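Local coordinates for peptidoglycan recognition protein 3 (Branchiostoma belcheri tsingtauense, PDB 4Z8I) that probably hydrolyses the amide bond between N-acetylmuramic acid and L-alanine in bacterial peptidoglycan, as a zinc amidase that also carries a chitin-binding domain, at residues L108-I113 and S124-N129; A149-V154 and R203-T208; I161-D166 and A178-L183. One frame throughout, in Å; residues are numbered along the deposited sequence.

Three contacts lie in the amidase domain of a single chain: contact 1 closes before contact 2 opens, and contact 3 is nested inside contact 2. In contact 1 helix 103-120 runs out, the chain turns back, and 124-129 packs against the helix just before strand 130-132. Contact 2 closes a much longer loop, joining 149-154 to the end of helix 202-205. Inside it, strand 158-163 leads into helix 174-190 and the two pack together. Contacts 1 and 2 meet at the backbones of G127 and A149; contacts 1 and 3 through V110 on M164 and Y128 on C162. Contact 3 sets a helix on the central mixed sheet, while contacts 1 and 2 join loops near the zinc to helices 103-120 and 202-205.

Contact 1 (L108-I113 and S124-N129); sequences LQVRNI and SDIGYN
I126 pushes its CD1 methyl into the side of helix 103-120, and the apolar contacts of the pair centre on it. CD1 lies 3.7 Å from I113 CG2 and 4.0 Å from V110 CG1, so one methyl bridges two residues a helical turn apart. With CG1 anti to the backbone N (chi1 -174°) and the chain extended beyond it, I126 reaches the helix at full length; its side chain meets that of V110 at about a right angle. I113 CG2 also touches a ring: it sits near the plane of Y128, at the edge, 4.1 Å from CE2.

The polar groups of 124-129 are held by hydrogen bonds and a salt bridge. I126 N donates to D125 OD1 over 2.6 Å, meeting the carboxylate from above its plane. D125 OD1 also accepts from Q114 of the same helix, while OD2 makes a salt bridge to K69. G127 N is bonded to H117 ND1.

The side chain of Y128 comes to about 5 Å from the bound zinc ion, and its ring meets that of H93, a zinc ligand. Apolar contacts with the helix, and polar bonds to Q114 and H117 of the same helix, therefore hold a loop that brings a tyrosine beside the metal.

Contact 2 (A149-V154 and R203-T208); sequences AHALNV and RDVGST
The amide of N153 is the flat group that works across this contact, and it does so at its edge: V205 O lies only 11° out of the amide plane and takes a hydrogen bond from ND2 at 3.1 Å. The bond is straight, 162° at the hydrogen, and ND2 approaches nearly along the C=O axis. With CG anti to its own carbonyl carbon (chi1 -75°), N153 turns the amide toward the end of helix 202-205.

Beside this bond, V205 puts its two methyls to separate use. CG1 meets A151 CB at 4.0 Å, while CG2 packs against V154, 3.9 Å from its CB, and comes within 4.1 Å of N153 CB. The loop folds round the valine as a tight turn, in which V154 N bonds to A151 O at 3.0 Å. N155 OD1 braces the start of that turn by accepting from the backbone N of both H150 and A151.

The zinc ligands lie close by: H202 directly precedes R203, C210 follows T208 by two residues, and H93 NE2 is hydrogen-bonded to H150 ND1. One straight polar bond and a small apolar patch thus join a loop to the end of a short helix beside the metal site, with N153 exposed and V154 buried.

Contact 3 (I161-D166 and A178-L183); sequences ICFMGD and AAAKSL
Strand 161-163 and helix 178-183 run almost exactly antiparallel, at 174° between their N-to-C directions, and their axes come within 10.3 Å. I161 and A180 have the nearest CA atoms, 7.6 Å apart, leaving the gap to be filled by side chains. I161 and L183 reach toward each other tip to tip, I161 CD1 touching L183 CD2 at 3.7 Å. The leucine gets there with CG anti to its backbone N (chi1 179°), while the isoleucine is extended through CG1 (chi2 177°). A second meeting lies farther along the strand, where F163 CZ comes 3.4 Å from A180 CB, the methyl standing obliquely to the ring.

This is a helix packed on one face of the mixed sheet at the heart of the amidase fold. Strand 158-163 lies between strands 130-132 and 87-94, and the latter carries the zinc ligand H93. Side chains alternate across the strand: I161 and F163 serve this helix, whereas C162 turns to H93 and Y128. M164, just beyond, packs on helix 103-120.

Within helix 174-190, A178 O accepts from both S182 N and S182 OG, which come from opposite faces of its plane; the hydroxyl bond measures 2.7 Å from S182 OG to A178 O.

Contact 1 (L108-I113 and S124-N129)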
ATOM      1  N   LEU A 108      -2.999  17.931  -4.669  1.00 35.45           N
ATOM      2  CA  LEU A 108      -3.664  18.594  -5.751  1.00 46.86           C
ATOM      3  C   LEU A 108      -4.028  17.587  -6.802  1.00 45.90           C
ATOM      4  O   LEU A 108      -5.099  17.621  -7.319  1.00 42.79           O
ATOM      5  CB  LEU A 108      -2.797  19.680  -6.362  1.00 20.00           C
ATOM      6  CG  LEU A 108      -3.415  20.377  -7.566  1.00 20.00           C
ATOM      7  CD1 LEU A 108      -3.618  19.492  -8.755  1.00 20.00           C
ATOM      8  CD2 LEU A 108      -4.665  21.110  -7.246  1.00 20.00           C
ATOM      9  N   GLN A 109      -3.132  16.674  -7.094  1.00 35.30           N
ATOM     10  CA  GLN A 109      -3.373  15.708  -8.128  1.00 40.77           C
ATOM     11  C   GLN A 109      -4.545  14.818  -7.799  1.00 38.53           C
ATOM     12  O   GLN A 109      -5.337  14.535  -8.633  1.00 42.67           O
ATOM     13  CB  GLN A 109      -2.121  14.906  -8.399  1.00 25.36           C
ATOM     14  CG  GLN A 109      -2.130  14.187  -9.721  1.00 33.58           C
ATOM     15  CD  GLN A 109      -2.599  15.044 -10.853  1.00 42.88           C
ATOM     16  OE1 GLN A 109      -2.217  16.165 -10.978  1.00 47.60           O
ATOM     17  NE2 GLN A 109      -3.415  14.506 -11.680  1.00 42.51           N
ATOM     18  N   VAL A 110      -4.652  14.404  -6.566  1.00 24.92           N
ATOM     19  CA  VAL A 110      -5.791  13.623  -6.090  1.00 27.05           C
ATOM     20  C   VAL A 110      -7.093  14.416  -6.217  1.00 24.13           C
ATOM     21  O   VAL A 110      -8.125  13.871  -6.610  1.00 33.53           O
ATOM     22  CB  VAL A 110      -5.602  13.173  -4.630  1.00 35.31           C
ATOM     23  CG1 VAL A 110      -6.844  12.461  -4.129  1.00 19.96           C
ATOM     24  CG2 VAL A 110      -4.404  12.261  -4.515  1.00 20.37           C
ATOM     25  N   ARG A 111      -7.038  15.703  -5.888  1.00 41.17           N
ATOM     26  CA  ARG A 111      -8.202  16.579  -6.013  1.00 47.00           C
ATOM     27  C   ARG A 111      -8.687  16.642  -7.464  1.00 49.12           C
ATOM     28  O   ARG A 111      -9.892  16.600  -7.741  1.00 48.83           O
ATOM     29  CB  ARG A 111      -7.854  17.980  -5.501  1.00 42.69           C
ATOM     30  CG  ARG A 111      -8.686  18.439  -4.311  1.00 47.21           C
ATOM     31  CD  ARG A 111      -7.849  19.216  -3.304  1.00 29.25           C
ATOM     32  NE  ARG A 111      -7.072  20.284  -3.926  1.00 42.91           N
ATOM     33  CZ  ARG A 111      -5.843  20.629  -3.550  1.00 38.66           C
ATOM     34  NH1 ARG A 111      -5.245  19.988  -2.555  1.00 40.80           N
ATOM     35  NH2 ARG A 111      -5.210  21.612  -4.173  1.00 38.09           N
ATOM     36  N   ASN A 112      -7.733  16.731  -8.385  1.00 32.79           N
ATOM     37  CA  ASN A 112      -8.013  16.710  -9.812  1.00 23.45           C
ATOM     38  C   ASN A 112      -8.667  15.408 -10.239  1.00 31.42           C
ATOM     39  O   ASN A 112      -9.660  15.417 -10.967  1.00 32.91           O
ATOM     40  CB  ASN A 112      -6.728  16.889 -10.626  1.00 21.96           C
ATOM     41  CG  ASN A 112      -6.106  18.260 -10.491  1.00 28.37           C
ATOM     42  OD1 ASN A 112      -4.928  18.421 -10.807  1.00 32.83           O
ATOM     43  ND2 ASN A 112      -6.873  19.247 -10.062  1.00 28.04           N
ATOM     44  N   ILE A 113      -8.099  14.289  -9.795  1.00 24.13           N
ATOM     45  CA  ILE A 113      -8.635  12.982 -10.154  1.00 30.10           C
ATOM     46  C   ILE A 113     -10.064  12.814  -9.633  1.00 29.20           C
ATOM     47  O   ILE A 113     -10.940  12.300 -10.336  1.00 32.25           O
ATOM     48  CB  ILE A 113      -7.722  11.840  -9.667  1.00 32.65           C
ATOM     49  CG1 ILE A 113      -6.385  11.892 -10.409  1.00 20.63           C
ATOM     50  CG2 ILE A 113      -8.382  10.490  -9.887  1.00 36.45           C
ATOM     51  CD1 ILE A 113      -5.433  10.770 -10.052  1.00 20.57           C
ATOM     52  N   SER A 124     -19.746   8.797  -7.572  1.00 38.58           N
ATOM     53  CA  SER A 124     -20.171   9.329  -6.280  1.00 40.17           C
ATOM     54  C   SER A 124     -18.975   9.838  -5.478  1.00 46.50           C
ATOM     55  O   SER A 124     -19.132  10.599  -4.522  1.00 45.36           O
ATOM     56  CB  SER A 124     -20.916   8.262  -5.478  1.00 39.81           C
ATOM     57  OG  SER A 124     -22.046   7.777  -6.182  1.00 41.07           O
ATOM     58  N   ASP A 125     -17.782   9.406  -5.880  1.00 36.38           N
ATOM     59  CA  ASP A 125     -16.536   9.783  -5.224  1.00 38.98           C
ATOM     60  C   ASP A 125     -15.398   9.353  -6.137  1.00 41.13           C
ATOM     61  O   ASP A 125     -15.641   8.716  -7.161  1.00 50.61           O
ATOM     62  CB  ASP A 125     -16.419   9.084  -3.866  1.00 42.98           C
ATOM     63  CG  ASP A 125     -15.262   9.609  -3.029  1.00 44.92           C
ATOM     64  OD1 ASP A 125     -14.648  10.626  -3.417  1.00 42.21           O
ATOM     65  OD2 ASP A 125     -14.974   9.006  -1.975  1.00 58.13           O
ATOM     66  N   ILE A 126     -14.168   9.709  -5.782  1.00 36.26           N
ATOM     67  CA  ILE A 126     -12.995   9.241  -6.514  1.00 33.10           C
ATOM     68  C   ILE A 126     -12.992   7.709  -6.519  1.00 39.11           C
ATOM     69  O   ILE A 126     -13.266   7.075  -5.501  1.00 44.10           O
ATOM     70  CB  ILE A 126     -11.691   9.827  -5.916  1.00 39.24           C
ATOM     71  CG1 ILE A 126     -10.476   9.455  -6.764  1.00 31.76           C
ATOM     72  CG2 ILE A 126     -11.505   9.394  -4.472  1.00 27.44           C
ATOM     73  CD1 ILE A 126      -9.214  10.174  -6.340  1.00 31.71           C
ATOM     74  N   GLY A 127     -12.718   7.122  -7.680  1.00 37.80           N
ATOM     75  CA  GLY A 127     -12.955   5.705  -7.902  1.00 37.56           C
ATOM     76  C   GLY A 127     -12.131   4.728  -7.084  1.00 37.94           C
ATOM     77  O   GLY A 127     -12.629   3.677  -6.674  1.00 38.50           O
ATOM     78  N   TYR A 128     -10.871   5.067  -6.848  1.00 35.79           N
ATOM     79  CA  TYR A 128      -9.957   4.150  -6.184  1.00 35.55           C
ATOM     80  C   TYR A 128     -10.123   4.196  -4.669  1.00 40.90           C
ATOM     81  O   TYR A 128     -10.564   5.204  -4.112  1.00 32.02           O
ATOM     82  CB  TYR A 128      -8.513   4.473  -6.570  1.00 33.04           C
ATOM     83  CG  TYR A 128      -8.324   4.778  -8.038  1.00 34.42           C
ATOM     84  CD1 TYR A 128      -8.277   3.758  -8.980  1.00 44.72           C
ATOM     85  CD2 TYR A 128      -8.183   6.087  -8.481  1.00 35.26           C
ATOM     86  CE1 TYR A 128      -8.101   4.034 -10.320  1.00 51.69           C
ATOM     87  CE2 TYR A 128      -8.007   6.372  -9.820  1.00 25.59           C
ATOM     88  CZ  TYR A 128      -7.966   5.342 -10.733  1.00 46.23           C
ATOM     89  OH  TYR A 128      -7.790   5.620 -12.068  1.00 53.51           O
ATOM     90  N   ASN A 129      -9.779   3.094  -4.010  1.00 32.97           N
ATOM     91  CA  ASN A 129      -9.813   3.036  -2.556  1.00 26.25           C
ATOM     92  C   ASN A 129      -8.646   3.816  -1.968  1.00 29.34           C
ATOM     93  O   ASN A 129      -8.781   4.475  -0.937  1.00 25.44           O
ATOM     94  CB  ASN A 129      -9.766   1.586  -2.071  1.00 30.65           C
ATOM     95  CG  ASN A 129     -10.966   0.780  -2.523  1.00 35.08           C
ATOM     96  OD1 ASN A 129     -10.925   0.110  -3.556  1.00 38.22           O
ATOM     97  ND2 ASN A 129     -12.045   0.840  -1.748  1.00 29.65           N
TER

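Contact 2 (A149-V154 and R203-T208)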
ATOM      1  N   ALA A 149     -14.780   1.976  -7.590  1.00 43.85           N
ATOM      2  CA  ALA A 149     -15.174   1.955  -8.991  1.00 31.20           C
ATOM      3  C   ALA A 149     -13.926   2.056  -9.858  1.00 37.68           C
ATOM      4  O   ALA A 149     -13.695   3.070 -10.519  1.00 55.15           O
ATOM      5  CB  ALA A 149     -16.129   3.095  -9.289  1.00 29.08           C
ATOM      6  N   HIS A 150     -13.125   0.993  -9.848  1.00 44.99           N
ATOM      7  CA  HIS A 150     -11.837   0.985 -10.534  1.00 42.40           C
ATOM      8  C   HIS A 150     -11.686  -0.192 -11.496  1.00 37.59           C
ATOM      9  O   HIS A 150     -10.891  -0.134 -12.434  1.00 36.30           O
ATOM     10  CB  HIS A 150     -10.698   0.972  -9.511  1.00 43.89           C
ATOM     11  CG  HIS A 150     -10.741  -0.195  -8.571  1.00 52.34           C
ATOM     12  ND1 HIS A 150     -10.175  -1.416  -8.872  1.00 51.08           N
ATOM     13  CD2 HIS A 150     -11.283  -0.328  -7.337  1.00 54.69           C
ATOM     14  CE1 HIS A 150     -10.365  -2.249  -7.865  1.00 50.38           C
ATOM     15  NE2 HIS A 150     -11.035  -1.613  -6.920  1.00 55.77           N
ATOM     16  N   ALA A 151     -12.444  -1.259 -11.260  1.00 37.77           N
ATOM     17  CA  ALA A 151     -12.396  -2.442 -12.114  1.00 22.96           C
ATOM     18  C   ALA A 151     -13.699  -3.227 -12.030  1.00 44.28           C
ATOM     19  O   ALA A 151     -13.954  -3.923 -11.042  1.00 38.74           O
ATOM     20  CB  ALA A 151     -11.220  -3.322 -11.735  1.00 39.23           C
ATOM     21  N   LEU A 152     -14.502  -3.125 -13.086  1.00 36.60           N
ATOM     22  CA  LEU A 152     -15.881  -3.616 -13.103  1.00 31.46           C
ATOM     23  C   LEU A 152     -16.053  -5.071 -12.664  1.00 39.44           C
ATOM     24  O   LEU A 152     -16.949  -5.387 -11.880  1.00 51.11           O
ATOM     25  CB  LEU A 152     -16.482  -3.429 -14.499  1.00 49.79           C
ATOM     26  CG  LEU A 152     -18.008  -3.314 -14.578  1.00 61.62           C
ATOM     27  CD1 LEU A 152     -18.447  -1.873 -14.351  1.00 47.76           C
ATOM     28  CD2 LEU A 152     -18.544  -3.846 -15.903  1.00 58.46           C
ATOM     29  N   ASN A 153     -15.198  -5.952 -13.171  1.00 37.74           N
ATOM     30  CA  ASN A 153     -15.303  -7.377 -12.867  1.00 36.77           C
ATOM     31  C   ASN A 153     -15.033  -7.733 -11.403  1.00 53.43           C
ATOM     32  O   ASN A 153     -15.359  -8.837 -10.964  1.00 62.17           O
ATOM     33  CB  ASN A 153     -14.358  -8.185 -13.767  1.00 44.88           C
ATOM     34  CG  ASN A 153     -14.871  -8.324 -15.191  1.00 61.71           C
ATOM     35  OD1 ASN A 153     -16.077  -8.361 -15.429  1.00 76.11           O
ATOM     36  ND2 ASN A 153     -13.950  -8.410 -16.146  1.00 43.88           N
ATOM     37  N   VAL A 154     -14.451  -6.804 -10.646  1.00 44.47           N
ATOM     38  CA  VAL A 154     -13.863  -7.153  -9.356  1.00 37.30           C
ATOM     39  C   VAL A 154     -14.029  -6.075  -8.266  1.00 36.65           C
ATOM     40  O   VAL A 154     -13.491  -6.202  -7.161  1.00 35.26           O
ATOM     41  CB  VAL A 154     -12.366  -7.540  -9.546  1.00 48.67           C
ATOM     42  CG1 VAL A 154     -11.493  -6.301  -9.664  1.00 33.83           C
ATOM     43  CG2 VAL A 154     -11.887  -8.438  -8.427  1.00 76.02           C
ATOM     44  N   ARG A 203      -4.855  -4.763 -15.867  1.00 42.04           N
ATOM     45  CA  ARG A 203      -4.918  -5.468 -17.144  1.00 32.32           C
ATOM     46  C   ARG A 203      -5.210  -6.953 -16.963  1.00 39.44           C
ATOM     47  O   ARG A 203      -5.665  -7.621 -17.894  1.00 57.89           O
ATOM     48  CB  ARG A 203      -3.611  -5.291 -17.922  1.00 37.42           C
ATOM     49  CG  ARG A 203      -2.395  -5.882 -17.222  1.00 53.00           C
ATOM     50  CD  ARG A 203      -1.149  -5.796 -18.087  1.00 52.40           C
ATOM     51  NE  ARG A 203      -0.796  -4.418 -18.413  1.00 43.57           N
ATOM     52  CZ  ARG A 203       0.248  -4.074 -19.161  1.00 44.45           C
ATOM     53  NH1 ARG A 203       1.045  -5.009 -19.660  1.00 43.95           N
ATOM     54  NH2 ARG A 203       0.497  -2.797 -19.410  1.00 33.96           N
ATOM     55  N   ASP A 204      -4.940  -7.467 -15.768  1.00 47.60           N
ATOM     56  CA  ASP A 204      -5.170  -8.878 -15.475  1.00 51.85           C
ATOM     57  C   ASP A 204      -6.660  -9.193 -15.363  1.00 57.31           C
ATOM     58  O   ASP A 204      -7.083 -10.334 -15.557  1.00 61.80           O
ATOM     59  CB  ASP A 204      -4.461  -9.277 -14.177  1.00 49.32           C
ATOM     60  CG  ASP A 204      -2.956  -9.369 -14.334  1.00 43.25           C
ATOM     61  OD1 ASP A 204      -2.489  -9.744 -15.429  1.00 41.66           O
ATOM     62  OD2 ASP A 204      -2.240  -9.075 -13.355  1.00 50.79           O
ATOM     63  N   VAL A 205      -7.451  -8.168 -15.060  1.00 65.19           N
ATOM     64  CA  VAL A 205      -8.862  -8.351 -14.742  1.00 55.97           C
ATOM     65  C   VAL A 205      -9.769  -7.569 -15.699  1.00 49.40           C
ATOM     66  O   VAL A 205     -10.992  -7.724 -15.682  1.00 50.77           O
ATOM     67  CB  VAL A 205      -9.137  -7.923 -13.285  1.00 49.93           C
ATOM     68  CG1 VAL A 205      -9.175  -6.408 -13.182  1.00 25.06           C
ATOM     69  CG2 VAL A 205     -10.425  -8.540 -12.768  1.00 57.55           C
ATOM     70  N   GLY A 206      -9.162  -6.737 -16.541  1.00 54.44           N
ATOM     71  CA  GLY A 206      -9.912  -5.945 -17.502  1.00 51.39           C
ATOM     72  C   GLY A 206      -9.170  -5.741 -18.809  1.00 50.06           C
ATOM     73  O   GLY A 206      -8.149  -6.383 -19.059  1.00 70.53           O
ATOM     74  N   SER A 207      -9.683  -4.846 -19.647  1.00 47.46           N
ATOM     75  CA  SER A 207      -9.044  -4.546 -20.925  1.00 50.97           C
ATOM     76  C   SER A 207      -8.437  -3.147 -20.944  1.00 45.38           C
ATOM     77  O   SER A 207      -9.021  -2.218 -21.501  1.00 53.24           O
ATOM     78  CB  SER A 207     -10.042  -4.696 -22.075  1.00 59.72           C
ATOM     79  OG  SER A 207      -9.470  -4.288 -23.307  1.00 76.31           O
ATOM     80  N   THR A 208      -7.266  -3.002 -20.329  1.00 49.56           N
ATOM     81  CA  THR A 208      -6.529  -1.741 -20.340  1.00 53.72           C
ATOM     82  C   THR A 208      -5.035  -2.009 -20.428  1.00 56.97           C
ATOM     83  O   THR A 208      -4.596  -3.157 -20.369  1.00 67.75           O
ATOM     84  CB  THR A 208      -6.804  -0.896 -19.075  1.00 62.13           C
ATOM     85  OG1 THR A 208      -6.699  -1.722 -17.909  1.00 68.65           O
ATOM     86  CG2 THR A 208      -8.191  -0.291 -19.126  1.00 80.30           C
TER

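Contact 3 (I161-D166 and A178-L183)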
ATOM      1  N   ILE A 161      -5.832   0.188  -5.615  1.00 57.08           N
ATOM      2  CA  ILE A 161      -4.742   1.115  -5.331  1.00 41.60           C
ATOM      3  C   ILE A 161      -4.204   1.695  -6.629  1.00 29.87           C
ATOM      4  O   ILE A 161      -3.810   0.952  -7.530  1.00 34.77           O
ATOM      5  CB  ILE A 161      -3.580   0.427  -4.602  1.00 38.64           C
ATOM      6  CG1 ILE A 161      -4.060  -0.189  -3.288  1.00 36.77           C
ATOM      7  CG2 ILE A 161      -2.456   1.418  -4.348  1.00 20.13           C
ATOM      8  CD1 ILE A 161      -2.982  -0.949  -2.546  1.00 31.95           C
ATOM      9  N   CYS A 162      -4.182   3.020  -6.724  1.00 37.38           N
ATOM     10  CA  CYS A 162      -3.717   3.670  -7.944  1.00 39.81           C
ATOM     11  C   CYS A 162      -2.467   4.504  -7.715  1.00 40.15           C
ATOM     12  O   CYS A 162      -2.476   5.437  -6.920  1.00 34.83           O
ATOM     13  CB  CYS A 162      -4.821   4.547  -8.535  1.00 44.70           C
ATOM     14  SG  CYS A 162      -4.321   5.448 -10.011  1.00 37.93           S
ATOM     15  N   PHE A 163      -1.390   4.163  -8.415  1.00 37.67           N
ATOM     16  CA  PHE A 163      -0.191   4.988  -8.403  1.00 40.95           C
ATOM     17  C   PHE A 163      -0.452   6.198  -9.283  1.00 46.24           C
ATOM     18  O   PHE A 163      -1.006   6.062 -10.373  1.00 41.77           O
ATOM     19  CB  PHE A 163       1.009   4.209  -8.942  1.00 40.65           C
ATOM     20  CG  PHE A 163       1.507   3.139  -8.015  1.00 51.19           C
ATOM     21  CD1 PHE A 163       0.802   1.954  -7.857  1.00 41.74           C
ATOM     22  CD2 PHE A 163       2.691   3.310  -7.316  1.00 59.31           C
ATOM     23  CE1 PHE A 163       1.263   0.969  -7.009  1.00 36.21           C
ATOM     24  CE2 PHE A 163       3.157   2.325  -6.467  1.00 47.02           C
ATOM     25  CZ  PHE A 163       2.444   1.154  -6.316  1.00 41.62           C
ATOM     26  N   MET A 164      -0.069   7.379  -8.814  1.00 42.82           N
ATOM     27  CA  MET A 164      -0.267   8.587  -9.607  1.00 31.02           C
ATOM     28  C   MET A 164       0.902   8.851 -10.551  1.00 33.77           C
ATOM     29  O   MET A 164       1.994   9.231 -10.125  1.00 34.97           O
ATOM     30  CB  MET A 164      -0.552   9.793  -8.714  1.00 21.85           C
ATOM     31  CG  MET A 164      -1.926   9.730  -8.076  1.00 21.09           C
ATOM     32  SD  MET A 164      -2.332  11.188  -7.110  1.00 41.28           S
ATOM     33  CE  MET A 164      -1.101  11.077  -5.811  1.00 25.36           C
ATOM     34  N   GLY A 165       0.652   8.637 -11.839  1.00 42.25           N
ATOM     35  CA  GLY A 165       1.655   8.817 -12.873  1.00 24.39           C
ATOM     36  C   GLY A 165       1.403   7.875 -14.034  1.00 35.93           C
ATOM     37  O   GLY A 165       0.445   7.097 -14.016  1.00 49.42           O
ATOM     38  N   ASP A 166       2.254   7.951 -15.052  1.00 39.28           N
ATOM     39  CA  ASP A 166       2.184   7.035 -16.182  1.00 44.56           C
ATOM     40  C   ASP A 166       3.415   6.144 -16.150  1.00 54.01           C
ATOM     41  O   ASP A 166       4.542   6.628 -16.259  1.00 56.43           O
ATOM     42  CB  ASP A 166       2.129   7.804 -17.503  1.00 44.16           C
ATOM     43  CG  ASP A 166       1.745   6.924 -18.681  1.00 55.30           C
ATOM     44  OD1 ASP A 166       1.717   5.685 -18.526  1.00 68.27           O
ATOM     45  OD2 ASP A 166       1.477   7.472 -19.769  1.00 65.66           O
ATOM     46  N   ALA A 178       7.161   1.056  -1.854  1.00 47.07           N
ATOM     47  CA  ALA A 178       7.212   0.729  -0.434  1.00 36.95           C
ATOM     48  C   ALA A 178       5.919   1.113   0.271  1.00 37.91           C
ATOM     49  O   ALA A 178       5.405   0.362   1.104  1.00 50.60           O
ATOM     50  CB  ALA A 178       8.390   1.419   0.218  1.00 31.76           C
ATOM     51  N   ALA A 179       5.395   2.287  -0.069  1.00 35.09           N
ATOM     52  CA  ALA A 179       4.152   2.763   0.526  1.00 42.25           C
ATOM     53  C   ALA A 179       2.970   1.868   0.158  1.00 47.57           C
ATOM     54  O   ALA A 179       2.120   1.580   1.000  1.00 52.02           O
ATOM     55  CB  ALA A 179       3.882   4.195   0.119  1.00 31.61           C
ATOM     56  N   ALA A 180       2.916   1.434  -1.098  1.00 36.61           N
ATOM     57  CA  ALA A 180       1.841   0.543  -1.538  1.00 39.51           C
ATOM     58  C   ALA A 180       1.910  -0.814  -0.842  1.00 32.72           C
ATOM     59  O   ALA A 180       0.898  -1.326  -0.348  1.00 41.02           O
ATOM     60  CB  ALA A 180       1.881   0.366  -3.039  1.00 22.85           C
ATOM     61  N   LYS A 181       3.107  -1.393  -0.813  1.00 37.64           N
ATOM     62  CA  LYS A 181       3.316  -2.675  -0.150  1.00 38.60           C
ATOM     63  C   LYS A 181       2.958  -2.597   1.330  1.00 32.55           C
ATOM     64  O   LYS A 181       2.316  -3.498   1.871  1.00 36.56           O
ATOM     65  CB  LYS A 181       4.765  -3.134  -0.320  1.00 25.14           C
ATOM     66  CG  LYS A 181       5.159  -3.428  -1.757  1.00 33.00           C
ATOM     67  CD  LYS A 181       6.581  -3.963  -1.840  1.00 26.81           C
ATOM     68  CE  LYS A 181       6.935  -4.368  -3.264  1.00 44.79           C
ATOM     69  NZ  LYS A 181       8.318  -4.921  -3.371  1.00 62.84           N
ATOM     70  N   SER A 182       3.369  -1.513   1.982  1.00 28.52           N
ATOM     71  CA  SER A 182       3.055  -1.319   3.391  1.00 30.19           C
ATOM     72  C   SER A 182       1.560  -1.133   3.585  1.00 36.37           C
ATOM     73  O   SER A 182       1.009  -1.554   4.595  1.00 45.51           O
ATOM     74  CB  SER A 182       3.801  -0.112   3.954  1.00 32.54           C
ATOM     75  OG  SER A 182       5.186  -0.218   3.700  1.00 58.59           O
ATOM     76  N   LEU A 183       0.906  -0.493   2.620  1.00 27.26           N
ATOM     77  CA  LEU A 183      -0.536  -0.302   2.691  1.00 26.91           C
ATOM     78  C   LEU A 183      -1.222  -1.658   2.687  1.00 32.08           C
ATOM     79  O   LEU A 183      -2.066  -1.946   3.541  1.00 43.05           O
ATOM     80  CB  LEU A 183      -1.039   0.539   1.520  1.00 31.26           C
ATOM     81  CG  LEU A 183      -2.551   0.776   1.500  1.00 29.74           C
ATOM     82  CD1 LEU A 183      -2.993   1.549   2.732  1.00 26.52           C
ATOM     83  CD2 LEU A 183      -2.966   1.504   0.241  1.00 24.22           C
TER